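Local coordinates for protein protease Do-like 1, chloroplastic (Arabidopsis thaliana, PDB 3QO6) that acts as a chloroplast serine protease of the HtrA/Deg family, required at high temperature and possibly degrading damaged proteins, at residues P259-S271 with V317-E331. Residues are numbered along the deposited sequence; the frame is centred on the assembly and turned at random.
Sequences PPSGPAGKAGLQS and VLRGDHKEKISVTLE
Pro263 and Ala267 set the short helix 263-266 over strand 326-329, the CA atoms of Ala267 and Val328 5.7 Å apart. Gly262 is the N-cap. Gly268, with positive phi, ends the helix in a Schellman motif, and the chain then runs on beside Arg319.

Val328 faces the helix with both methyls. Val328 CG1, anti to the backbone N (chi1 -173°), reaches Pro263 CB at 3.4 Å. Val328 CG2 meets Ala267 CB at 3.7 Å. Farther along, Leu269 and Ile326 lie alongside, pointing opposite ways, and Leu269 CD1 touches Ile326 CD1 at 3.6 Å.

Charged groups flank this apolar patch. The Glu331 side chain runs slantwise over the Pro263 ring, with Glu331 CD 3.4 Å from Pro263 CG. Lys266 NZ forms a salt bridge with Glu331 OE1 (2.8 Å), coming in on the syn side but tilted out of the carboxylate plane.

At the other end, Arg319 NH2 gives a weak hydrogen bond to Gly268 O (3.2 Å, 131° at the hydrogen). Its stronger partner is Asp284, which also accepts the backbone N-H of Gln270. Gln270 OE1 sits over one face of the Arg319 guanidinium, the planes 44° apart, at angles too poor for a hydrogen bond. A leucine in place of Arg319 would probably leave Asp284 without its salt-bridge mate and Gly268 O without this donor.

The contact is structural packing inside the PDZ domain, away from the protease active site. Apolar side chains seat the helix on the C-terminal strand. One salt bridge, Lys266 to Glu331, joins them directly; Asp284 links Arg319 to Gln270 from outside.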
# COMPACT_ATOMS: atom_id res chain seq x y z
N PRO B 259 19.91 -2.74 -38.51
CA PRO B 259 20.12 -4.11 -39.01
C PRO B 259 20.50 -4.03 -40.48
O PRO B 259 19.86 -3.31 -41.26
CB PRO B 259 18.76 -4.76 -38.79
CG PRO B 259 18.21 -4.04 -37.59
CD PRO B 259 18.57 -2.60 -37.93
N PRO B 260 21.53 -4.78 -40.89
CA PRO B 260 22.01 -4.80 -42.27
C PRO B 260 20.94 -5.17 -43.29
O PRO B 260 21.05 -4.84 -44.48
CB PRO B 260 23.15 -5.82 -42.22
CG PRO B 260 22.66 -6.80 -41.20
CD PRO B 260 22.13 -5.88 -40.11
N SER B 261 19.89 -5.83 -42.80
CA SER B 261 18.79 -6.26 -43.63
C SER B 261 17.64 -5.26 -43.79
O SER B 261 16.61 -5.60 -44.40
CB SER B 261 18.26 -7.59 -43.08
OG SER B 261 16.88 -7.51 -42.78
N GLY B 262 17.79 -4.05 -43.26
CA GLY B 262 16.73 -3.04 -43.36
C GLY B 262 17.11 -1.82 -44.20
O GLY B 262 18.25 -1.75 -44.67
N PRO B 263 16.22 -0.85 -44.40
CA PRO B 263 16.53 0.34 -45.20
C PRO B 263 17.75 1.14 -44.81
O PRO B 263 18.64 1.32 -45.64
CB PRO B 263 15.25 1.14 -45.13
CG PRO B 263 14.21 0.07 -45.08
CD PRO B 263 14.78 -0.90 -44.09
N ALA B 264 17.80 1.65 -43.58
CA ALA B 264 18.97 2.44 -43.14
C ALA B 264 20.20 1.53 -43.07
O ALA B 264 21.35 1.99 -43.18
CB ALA B 264 18.70 3.06 -41.79
N GLY B 265 19.96 0.24 -42.88
CA GLY B 265 21.08 -0.68 -42.86
C GLY B 265 21.73 -0.74 -44.24
O GLY B 265 22.91 -0.45 -44.38
N LYS B 266 20.94 -1.11 -45.26
CA LYS B 266 21.44 -1.20 -46.63
C LYS B 266 21.97 0.15 -47.07
O LYS B 266 22.85 0.22 -47.92
CB LYS B 266 20.33 -1.63 -47.59
CG LYS B 266 19.73 -2.99 -47.27
CD LYS B 266 18.40 -3.18 -47.98
CE LYS B 266 17.66 -4.35 -47.39
NZ LYS B 266 16.36 -4.61 -48.06
N ALA B 267 21.43 1.22 -46.49
CA ALA B 267 21.88 2.56 -46.83
C ALA B 267 23.11 2.94 -46.03
O ALA B 267 23.59 4.07 -46.16
CB ALA B 267 20.79 3.58 -46.57
N GLY B 268 23.57 2.01 -45.18
CA GLY B 268 24.77 2.23 -44.37
C GLY B 268 24.81 3.17 -43.14
O GLY B 268 25.86 3.79 -42.87
N LEU B 269 23.70 3.29 -42.41
CA LEU B 269 23.70 4.11 -41.19
C LEU B 269 24.42 3.28 -40.12
O LEU B 269 24.28 2.05 -40.08
CB LEU B 269 22.29 4.42 -40.72
CG LEU B 269 21.78 5.79 -41.12
CD1 LEU B 269 21.69 5.86 -42.64
CD2 LEU B 269 20.44 6.06 -40.45
N GLN B 270 25.18 3.95 -39.25
CA GLN B 270 25.93 3.23 -38.22
C GLN B 270 25.24 3.10 -36.88
O GLN B 270 24.60 4.04 -36.39
CB GLN B 270 27.28 3.88 -38.01
CG GLN B 270 28.09 4.03 -39.29
CD GLN B 270 29.31 4.91 -39.08
OE1 GLN B 270 29.89 5.40 -40.04
NE2 GLN B 270 29.70 5.11 -37.82
N SER B 271 25.40 1.93 -36.28
CA SER B 271 24.82 1.62 -34.98
C SER B 271 25.79 1.99 -33.84
O SER B 271 26.97 2.29 -34.07
CB SER B 271 24.50 0.14 -34.94
OG SER B 271 23.86 -0.24 -36.14
N VAL B 317 22.53 12.83 -40.64
CA VAL B 317 23.00 12.31 -39.36
C VAL B 317 24.23 13.06 -38.87
O VAL B 317 24.89 13.77 -39.63
CB VAL B 317 23.39 10.82 -39.45
CG1 VAL B 317 22.25 10.02 -40.02
CG2 VAL B 317 24.66 10.64 -40.29
N LEU B 318 24.54 12.89 -37.59
CA LEU B 318 25.72 13.48 -37.00
C LEU B 318 26.57 12.26 -36.70
O LEU B 318 26.34 11.56 -35.71
CB LEU B 318 25.40 14.24 -35.72
CG LEU B 318 26.59 14.56 -34.80
CD1 LEU B 318 27.71 15.20 -35.59
CD2 LEU B 318 26.14 15.49 -33.70
N ARG B 319 27.51 11.98 -37.59
CA ARG B 319 28.40 10.85 -37.43
C ARG B 319 29.58 11.36 -36.62
O ARG B 319 29.48 12.40 -35.97
CB ARG B 319 28.84 10.35 -38.81
CG ARG B 319 29.63 9.05 -38.80
CD ARG B 319 29.63 8.40 -40.18
NE ARG B 319 28.31 7.89 -40.56
CZ ARG B 319 28.07 7.12 -41.62
NH1 ARG B 319 29.07 6.76 -42.42
NH2 ARG B 319 26.84 6.69 -41.88
N GLY B 320 30.70 10.63 -36.63
CA GLY B 320 31.86 11.05 -35.86
C GLY B 320 32.28 12.52 -35.96
O GLY B 320 33.25 12.84 -36.65
N ASP B 321 31.55 13.40 -35.29
CA ASP B 321 31.85 14.85 -35.26
C ASP B 321 31.71 15.66 -36.55
O ASP B 321 32.10 16.83 -36.59
CB ASP B 321 33.26 15.07 -34.69
CG ASP B 321 33.38 14.63 -33.23
OD1 ASP B 321 32.81 15.30 -32.34
OD2 ASP B 321 34.03 13.59 -32.98
N HIS B 322 31.15 15.06 -37.59
CA HIS B 322 30.94 15.76 -38.85
C HIS B 322 29.57 15.38 -39.36
O HIS B 322 29.14 14.25 -39.17
CB HIS B 322 31.98 15.34 -39.89
CG HIS B 322 31.94 13.88 -40.21
ND1 HIS B 322 32.57 12.93 -39.44
CD2 HIS B 322 31.34 13.21 -41.22
CE1 HIS B 322 32.37 11.73 -39.96
NE2 HIS B 322 31.62 11.88 -41.04
N LYS B 323 28.88 16.32 -40.00
CA LYS B 323 27.55 16.04 -40.50
C LYS B 323 27.56 15.00 -41.63
O LYS B 323 28.62 14.49 -42.02
CB LYS B 323 26.87 17.32 -40.97
CG LYS B 323 25.43 17.46 -40.45
CD LYS B 323 25.36 17.14 -38.96
CE LYS B 323 23.97 17.34 -38.37
NZ LYS B 323 23.64 18.77 -38.10
N GLU B 324 26.37 14.69 -42.12
CA GLU B 324 26.16 13.71 -43.19
C GLU B 324 24.81 13.92 -43.83
O GLU B 324 24.01 14.75 -43.40
CB GLU B 324 26.19 12.28 -42.66
CG GLU B 324 27.55 11.77 -42.28
CD GLU B 324 28.37 11.42 -43.48
OE1 GLU B 324 27.90 10.61 -44.31
OE2 GLU B 324 29.49 11.96 -43.58
N LYS B 325 24.54 13.10 -44.83
CA LYS B 325 23.29 13.16 -45.57
C LYS B 325 23.27 11.76 -46.16
O LYS B 325 24.28 11.32 -46.70
CB LYS B 325 23.40 14.23 -46.65
CG LYS B 325 22.13 14.56 -47.41
CD LYS B 325 22.34 15.80 -48.31
CE LYS B 325 21.14 16.07 -49.22
NZ LYS B 325 21.12 17.47 -49.73
N ILE B 326 22.16 11.05 -46.01
CA ILE B 326 22.06 9.69 -46.55
C ILE B 326 20.66 9.44 -47.08
O ILE B 326 19.67 9.77 -46.45
CB ILE B 326 22.40 8.64 -45.46
CG1 ILE B 326 23.83 8.87 -44.97
CG2 ILE B 326 22.26 7.22 -46.02
CD1 ILE B 326 24.33 7.85 -44.00
N SER B 327 20.58 8.88 -48.27
CA SER B 327 19.27 8.61 -48.80
C SER B 327 18.88 7.19 -48.45
O SER B 327 19.63 6.23 -48.67
CB SER B 327 19.23 8.84 -50.32
OG SER B 327 18.76 10.16 -50.61
N VAL B 328 17.69 7.05 -47.88
CA VAL B 328 17.19 5.75 -47.51
C VAL B 328 15.83 5.56 -48.15
O VAL B 328 15.01 6.47 -48.13
CB VAL B 328 17.04 5.63 -45.99
CG1 VAL B 328 16.68 4.21 -45.60
CG2 VAL B 328 18.32 6.05 -45.31
N THR B 329 15.61 4.41 -48.75
CA THR B 329 14.30 4.13 -49.35
C THR B 329 13.55 3.22 -48.38
O THR B 329 13.96 2.09 -48.09
CB THR B 329 14.40 3.46 -50.74
OG1 THR B 329 15.75 3.09 -51.02
CG2 THR B 329 13.93 4.42 -51.82
N LEU B 330 12.44 3.74 -47.88
CA LEU B 330 11.64 3.02 -46.91
C LEU B 330 10.98 1.76 -47.43
O LEU B 330 10.32 1.78 -48.46
CB LEU B 330 10.59 3.96 -46.31
CG LEU B 330 11.13 5.15 -45.50
CD1 LEU B 330 11.37 6.29 -46.41
CD2 LEU B 330 10.14 5.54 -44.46
N GLU B 331 11.15 0.66 -46.70
CA GLU B 331 10.55 -0.61 -47.06
C GLU B 331 9.48 -0.99 -46.05
O GLU B 331 9.50 -0.53 -44.91
CB GLU B 331 11.59 -1.72 -47.05
CG GLU B 331 12.78 -1.44 -47.91
CD GLU B 331 13.95 -2.31 -47.54
OE1 GLU B 331 15.03 -2.14 -48.13
OE2 GLU B 331 13.79 -3.17 -46.64